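PDB 6HWJ: glucosamine kinase, which catalyses the ATP- and magnesium-dependent phosphorylation of D-glucosamine to D-glucosamine 6-phosphate, with weaker activity on glucose. Local coordinates for residues D193-A198 with F301-I306; E162-W167 with A314-D319. All blocks are in the same frame, centred on the assembly; numbering follows the deposited sequence. Where two conformers were deposited one is given.

Interaction 1 (D193-A198 with F301-I306); sequences DGWDWA and FHVGQI. With MG (magnesium ion), chain C.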
loop_
_atom_site.group_PDB
_atom_site.type_symbol
_atom_site.label_atom_id
_atom_site.label_comp_id
_atom_site.label_asym_id
_atom_site.label_seq_id
_atom_site.Cartn_x
_atom_site.Cartn_y
_atom_site.Cartn_z
ATOM N N ASP A 193 -1.404 -2.493 13.725
ATOM C CA ASP A 193 -0.330 -2.438 12.729
ATOM C C ASP A 193 1.014 -2.293 13.433
ATOM O O ASP A 193 1.092 -2.029 14.635
ATOM C CB ASP A 193 -0.568 -1.309 11.710
ATOM C CG ASP A 193 -0.362 0.087 12.281
ATOM O OD1 ASP A 193 0.726 0.398 12.796
ATOM O OD2 ASP A 193 -1.303 0.889 12.184
ATOM N N GLY A 194 2.079 -2.480 12.653
ATOM C CA GLY A 194 3.413 -2.604 13.196
ATOM C C GLY A 194 3.899 -1.377 13.930
ATOM O O GLY A 194 4.751 -1.481 14.815
ATOM N N TRP A 195 3.392 -0.201 13.579
ATOM C CA TRP A 195 3.799 0.981 14.351
ATOM C C TRP A 195 3.260 0.925 15.772
ATOM O O TRP A 195 3.694 1.717 16.614
ATOM C CB TRP A 195 3.373 2.258 13.620
ATOM C CG TRP A 195 4.365 2.599 12.541
ATOM C CD1 TRP A 195 4.149 2.622 11.188
ATOM C CD2 TRP A 195 5.744 2.936 12.735
ATOM N NE1 TRP A 195 5.316 2.971 10.528
ATOM C CE2 TRP A 195 6.307 3.165 11.457
ATOM C CE3 TRP A 195 6.555 3.082 13.864
ATOM C CZ2 TRP A 195 7.638 3.520 11.287
ATOM C CZ3 TRP A 195 7.886 3.438 13.687
ATOM C CH2 TRP A 195 8.409 3.646 12.411
ATOM N N ASP A 196 2.325 0.009 16.049
ATOM C CA ASP A 196 1.957 -0.341 17.414
ATOM C C ASP A 196 2.750 -1.557 17.914
ATOM O O ASP A 196 3.474 -1.455 18.904
ATOM C CB ASP A 196 0.453 -0.604 17.517
ATOM C CG ASP A 196 -0.367 0.657 17.340
ATOM O OD1 ASP A 196 -0.036 1.672 17.988
ATOM O OD2 ASP A 196 -1.330 0.641 16.545
ATOM N N TRP A 197 2.629 -2.702 17.228
ATOM C CA TRP A 197 3.127 -3.944 17.815
ATOM C C TRP A 197 4.637 -4.074 17.741
ATOM O O TRP A 197 5.228 -4.655 18.650
ATOM C CB TRP A 197 2.482 -5.184 17.177
ATOM C CG TRP A 197 2.679 -5.417 15.702
ATOM C CD1 TRP A 197 1.753 -5.213 14.715
ATOM C CD2 TRP A 197 3.840 -5.947 15.049
ATOM N NE1 TRP A 197 2.282 -5.559 13.490
ATOM C CE2 TRP A 197 3.563 -6.008 13.674
ATOM C CE3 TRP A 197 5.100 -6.353 15.495
ATOM C CZ2 TRP A 197 4.498 -6.468 12.743
ATOM C CZ3 TRP A 197 6.019 -6.794 14.569
ATOM C CH2 TRP A 197 5.710 -6.842 13.211
ATOM N N ALA A 198 5.281 -3.532 16.692
ATOM C CA ALA A 198 6.727 -3.629 16.618
ATOM C C ALA A 198 7.390 -2.705 17.628
ATOM O O ALA A 198 8.383 -3.077 18.257
ATOM C CB ALA A 198 7.221 -3.321 15.199
ATOM N N PHE A 301 5.965 -0.514 1.308
ATOM C CA PHE A 301 6.093 -1.629 2.243
ATOM C C PHE A 301 6.861 -1.171 3.466
ATOM O O PHE A 301 8.002 -0.705 3.350
ATOM C CB PHE A 301 6.793 -2.794 1.532
ATOM C CG PHE A 301 6.633 -4.123 2.211
ATOM C CD1 PHE A 301 5.379 -4.645 2.476
ATOM C CD2 PHE A 301 7.740 -4.870 2.539
ATOM C CE1 PHE A 301 5.246 -5.869 3.085
ATOM C CE2 PHE A 301 7.601 -6.102 3.157
ATOM C CZ PHE A 301 6.345 -6.599 3.419
ATOM N N HIS A 302 6.240 -1.310 4.636
ATOM C CA HIS A 302 6.849 -0.927 5.907
ATOM C C HIS A 302 6.001 -1.542 7.010
ATOM O O HIS A 302 4.937 -2.122 6.751
ATOM C CB HIS A 302 6.955 0.597 6.038
ATOM C CG HIS A 302 5.647 1.311 5.924
ATOM N ND1 HIS A 302 4.758 1.398 6.965
ATOM C CD2 HIS A 302 5.081 1.986 4.891
ATOM C CE1 HIS A 302 3.696 2.093 6.583
ATOM N NE2 HIS A 302 3.866 2.458 5.323
ATOM N N VAL A 303 6.473 -1.409 8.255
ATOM C CA VAL A 303 5.829 -2.148 9.346
ATOM C C VAL A 303 4.405 -1.682 9.557
ATOM O O VAL A 303 3.585 -2.415 10.106
ATOM C CB VAL A 303 6.622 -2.032 10.672
ATOM C CG1 VAL A 303 8.026 -2.534 10.498
ATOM C CG2 VAL A 303 6.583 -0.595 11.197
ATOM N N GLY A 304 4.090 -0.441 9.180
ATOM C CA GLY A 304 2.720 0.044 9.296
ATOM C C GLY A 304 1.736 -0.657 8.390
ATOM O O GLY A 304 0.531 -0.467 8.567
ATOM N N GLN A 305 2.215 -1.423 7.408
ATOM C CA GLN A 305 1.352 -2.156 6.495
ATOM C C GLN A 305 1.160 -3.601 6.947
ATOM O O GLN A 305 0.567 -4.395 6.215
ATOM C CB GLN A 305 1.921 -2.155 5.080
ATOM C CG GLN A 305 2.392 -0.795 4.559
ATOM C CD GLN A 305 1.252 0.160 4.291
ATOM O OE1 GLN A 305 0.214 0.132 4.969
ATOM N NE2 GLN A 305 1.429 1.020 3.275
ATOM N N ILE A 306 1.690 -3.967 8.113
ATOM C CA ILE A 306 1.603 -5.343 8.611
ATOM C C ILE A 306 0.739 -5.351 9.861
ATOM O O ILE A 306 1.107 -4.762 10.889
ATOM C CB ILE A 306 2.989 -5.944 8.909
ATOM C CG1 ILE A 306 3.934 -5.782 7.709
ATOM C CG2 ILE A 306 2.828 -7.423 9.287
ATOM C CD1 ILE A 306 3.564 -6.600 6.481
HETATM MG MG MG C . -1.175 1.678 5.089
HETATM O O HOH W 1 -0.605 1.757 7.224
HETATM O O HOH W 2 -2.512 0.322 5.826
HETATM O O HOH W 3 -2.792 2.962 5.761
#

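Interaction 2 (E162-W167 with A314-D319); sequences EMPRPW and AVVDFD. With MG (magnesium ion), chain F; MG (magnesium ion), chain C.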
loop_
_atom_site.group_PDB
_atom_site.type_symbol
_atom_site.label_atom_id
_atom_site.label_comp_id
_atom_site.label_asym_id
_atom_site.label_seq_id
_atom_site.Cartn_x
_atom_site.Cartn_y
_atom_site.Cartn_z
ATOM N N GLU A 162 -0.863 -14.639 4.146
ATOM C CA GLU A 162 -0.548 -13.687 5.215
ATOM C C GLU A 162 -1.047 -12.293 4.835
ATOM O O GLU A 162 -0.302 -11.339 4.674
ATOM C CB GLU A 162 0.944 -13.701 5.510
ATOM C CG GLU A 162 1.351 -14.929 6.314
ATOM C CD GLU A 162 2.838 -15.028 6.491
ATOM O OE1 GLU A 162 3.341 -14.566 7.533
ATOM O OE2 GLU A 162 3.493 -15.557 5.571
ATOM N N MET A 163 -2.367 -12.232 4.670
ATOM C CA MET A 163 -3.118 -11.033 4.351
ATOM C C MET A 163 -4.573 -11.300 4.742
ATOM O O MET A 163 -4.972 -12.459 4.838
ATOM C CB MET A 163 -3.015 -10.696 2.859
ATOM C CG MET A 163 -3.514 -11.783 1.945
ATOM S SD MET A 163 -3.492 -11.304 0.192
ATOM C CE MET A 163 -3.907 -12.837 -0.588
ATOM N N PRO A 164 -5.377 -10.263 4.961
ATOM C CA PRO A 164 -6.812 -10.501 5.179
ATOM C C PRO A 164 -7.340 -11.363 4.043
ATOM O O PRO A 164 -7.095 -11.075 2.865
ATOM C CB PRO A 164 -7.422 -9.097 5.171
ATOM C CG PRO A 164 -6.291 -8.163 5.456
ATOM C CD PRO A 164 -5.069 -8.829 4.832
ATOM N N ARG A 165 -8.009 -12.461 4.395
ATOM C CA ARG A 165 -8.451 -13.387 3.374
ATOM C C ARG A 165 -9.289 -12.638 2.327
ATOM O O ARG A 165 -10.242 -11.944 2.688
ATOM C CB ARG A 165 -9.281 -14.525 3.984
ATOM C CG ARG A 165 -9.742 -15.539 2.934
ATOM C CD ARG A 165 -10.999 -16.271 3.362
ATOM N NE ARG A 165 -10.720 -17.376 4.272
ATOM C CZ ARG A 165 -10.522 -18.637 3.894
ATOM N NH1 ARG A 165 -10.279 -19.562 4.809
ATOM N NH2 ARG A 165 -10.562 -18.973 2.613
ATOM N N PRO A 166 -8.963 -12.749 1.043
ATOM C CA PRO A 166 -9.805 -12.127 0.019
ATOM C C PRO A 166 -11.087 -12.911 -0.174
ATOM O O PRO A 166 -11.072 -14.140 -0.261
ATOM C CB PRO A 166 -8.927 -12.162 -1.238
ATOM C CG PRO A 166 -8.082 -13.358 -1.036
ATOM C CD PRO A 166 -7.789 -13.427 0.447
ATOM N N TRP A 167 -12.195 -12.177 -0.232
ATOM C CA TRP A 167 -13.496 -12.711 -0.587
ATOM C C TRP A 167 -13.848 -12.459 -2.041
ATOM O O TRP A 167 -14.403 -13.334 -2.705
ATOM C CB TRP A 167 -14.588 -12.074 0.284
ATOM C CG TRP A 167 -14.616 -12.522 1.715
ATOM C CD1 TRP A 167 -13.553 -12.886 2.488
ATOM C CD2 TRP A 167 -15.780 -12.634 2.546
ATOM N NE1 TRP A 167 -13.978 -13.217 3.747
ATOM C CE2 TRP A 167 -15.342 -13.074 3.813
ATOM C CE3 TRP A 167 -17.145 -12.405 2.339
ATOM C CZ2 TRP A 167 -16.215 -13.282 4.870
ATOM C CZ3 TRP A 167 -18.025 -12.629 3.386
ATOM C CH2 TRP A 167 -17.559 -13.066 4.638
ATOM N N ALA A 314 -0.477 -10.175 8.700
ATOM C CA ALA A 314 -1.303 -9.899 7.526
ATOM C C ALA A 314 -0.868 -8.578 6.902
ATOM O O ALA A 314 -0.913 -7.547 7.569
ATOM C CB ALA A 314 -2.786 -9.836 7.920
ATOM N N VAL A 315 -0.460 -8.609 5.630
ATOM C CA VAL A 315 -0.041 -7.399 4.922
ATOM C C VAL A 315 -1.262 -6.783 4.252
ATOM O O VAL A 315 -2.162 -7.495 3.766
ATOM C CB VAL A 315 1.083 -7.697 3.917
ATOM C CG1 VAL A 315 0.678 -8.770 2.940
ATOM C CG2 VAL A 315 1.461 -6.388 3.150
ATOM N N VAL A 316 -1.328 -5.449 4.264
ATOM C CA VAL A 316 -2.424 -4.718 3.635
ATOM C C VAL A 316 -1.853 -3.559 2.825
ATOM O O VAL A 316 -0.645 -3.325 2.820
ATOM C CB VAL A 316 -3.436 -4.198 4.666
ATOM C CG1 VAL A 316 -4.046 -5.342 5.436
ATOM C CG2 VAL A 316 -2.752 -3.248 5.630
ATOM N N ASP A 317 -2.749 -2.845 2.122
ATOM C CA ASP A 317 -2.433 -1.567 1.456
ATOM C C ASP A 317 -1.598 -1.782 0.196
ATOM O O ASP A 317 -0.394 -1.519 0.189
ATOM C CB ASP A 317 -1.708 -0.653 2.450
ATOM C CG ASP A 317 -1.768 0.827 2.048
ATOM O OD1 ASP A 317 -2.024 1.120 0.865
ATOM O OD2 ASP A 317 -1.551 1.687 2.942
ATOM N N PHE A 318 -2.241 -2.224 -0.888
ATOM C CA PHE A 318 -1.570 -2.542 -2.138
ATOM C C PHE A 318 -1.811 -1.515 -3.252
ATOM O O PHE A 318 -1.679 -1.852 -4.437
ATOM C CB PHE A 318 -2.011 -3.923 -2.606
ATOM C CG PHE A 318 -1.345 -5.053 -1.854
ATOM C CD1 PHE A 318 -0.072 -5.457 -2.190
ATOM C CD2 PHE A 318 -1.996 -5.688 -0.813
ATOM C CE1 PHE A 318 0.549 -6.487 -1.507
ATOM C CE2 PHE A 318 -1.382 -6.714 -0.126
ATOM C CZ PHE A 318 -0.113 -7.112 -0.475
ATOM N N ASP A 319 -2.133 -0.270 -2.887
ATOM C CA ASP A 319 -2.402 0.772 -3.874
ATOM C C ASP A 319 -1.142 1.318 -4.532
ATOM O O ASP A 319 -1.244 2.016 -5.546
ATOM C CB ASP A 319 -3.139 1.945 -3.219
ATOM C CG ASP A 319 -4.568 1.619 -2.887
ATOM O OD1 ASP A 319 -5.156 0.756 -3.569
ATOM O OD2 ASP A 319 -5.107 2.232 -1.942
HETATM MG MG MG F . -2.288 3.171 0.134
HETATM MG MG MG C . -1.175 1.678 5.089
HETATM O O HOH W 4 -1.319 3.950 1.868
HETATM O O HOH W 1 -0.605 1.757 7.224
HETATM O O HOH W 2 -2.512 0.322 5.826
HETATM O O HOH W 3 -2.792 2.962 5.761
HETATM O O HOH W 5 -0.178 2.698 -0.256
#

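Interaction 1 (D193-A198 with F301-I306)
G194 and W197, in the first turn of helix 194-207, press against the V303-I306 backbone, and here the contact is tightest. G194 CA lies 4.6 Å from V303 CA, an approach that suits glycine, since a side chain here would collide with the carbonyl oxygen of V303. G194 N gives that oxygen only a weak, bent hydrogen bond. A straighter one runs from W197 NE1 to I306 O (3.0 Å, 161° at the hydrogen): the carbonyl lies near the indole plane, while NE1 stands above the carbonyl plane. A chi1 of 61° folds the W197 ring back over its own helix, so that G194 CA and A198 CB lie on one face; W197 CZ2 meets I306 CG2 at 4.0 Å. Tryptophan thus supplies both an apolar plate and a donor for the carbonyl of the buried I306. Buried V303 packs closely too, its CG2 over one face of W195, 3.8 Å from the centroid of the five-membered ring, as a CH-pi contact. G304 CA lies 3.5 Å from W195 CD1, where glycine again avoids a clash.

Toward solvent, among partly exposed W195, D193 and H302, the fit relaxes. The H302 ring meets W195 only obliquely, and G304 O turns to a magnesium-bound water. D193, an inferred ATP-binding residue at the N-cap, accepts a weak bond from W195 N on OD1.

Q305 CB is directed away from 193-198, and its OE1 binds magnesium at 2.1 Å. The H298-x-D300 sequence followed by metal-binding Q305 resembles the catalytic loop of protein-kinase-like phosphotransferases, here with a helix start packed against it.

Interaction 2 (E162-W167 with A314-D319)
The D317-F318-D319 metal-binding segment, which resembles the DFG motif of protein kinases, follows strand 312-315, and A314-V316 just before it pack on E162-P164, the loop leading from helix 148-157 into strand 166-172. One backbone hydrogen bond, from V315 N to E162 O (2.9 Å, 165° at the hydrogen), joins the two segments. V315 CG1 also rests 3.3 Å from E162 O. The E162 carboxylate turns away and forms a salt bridge with R228.

Small and compact side chains suit this close approach. A314 offers a lone methyl to the M163 backbone, its CB 3.8 Å from M163 CA. M163 touches mainly through CB, 3.4 Å from V315 O, while its extended thioether chain runs off to L155 of helix 148-157. The rigid P164 ring lies crosswise to V316: with chi1 at -60°, V316 CG1 is anti to the carbonyl carbon and meets P164 CG at 3.6 Å.

One residue further on, the chain turns to the metals. D317 has CG anti to its backbone N (chi1 -160°), and its carboxylate bridges two magnesium ions, OD1 binding one and OD2 the other, each at 2.2 Å.

In the fold
The two interactions, with centres 13 Å apart, meet at the magnesium site. D317 OD2 and Q305 OE1, one from each, bind the same ion, and Q305 NE2, which also donates to D300 O, lies 3.1 Å from D317 OD2 in a probable hydrogen bond. A backbone link, Q305 O to V316 N at 2.9 Å, probably a hydrogen bond too, continues the pairing of strands 306-309 and 312-315. In addition, I306 CD1 packs 3.7 Å from V315 CB. Interaction 2 thus joins the strand end that leads into the metal-binding segment to the loop entering the six-stranded sheet, while interaction 1 joins helix 194-207 to the Q305 loop, which directly follows glucosamine-binding D300.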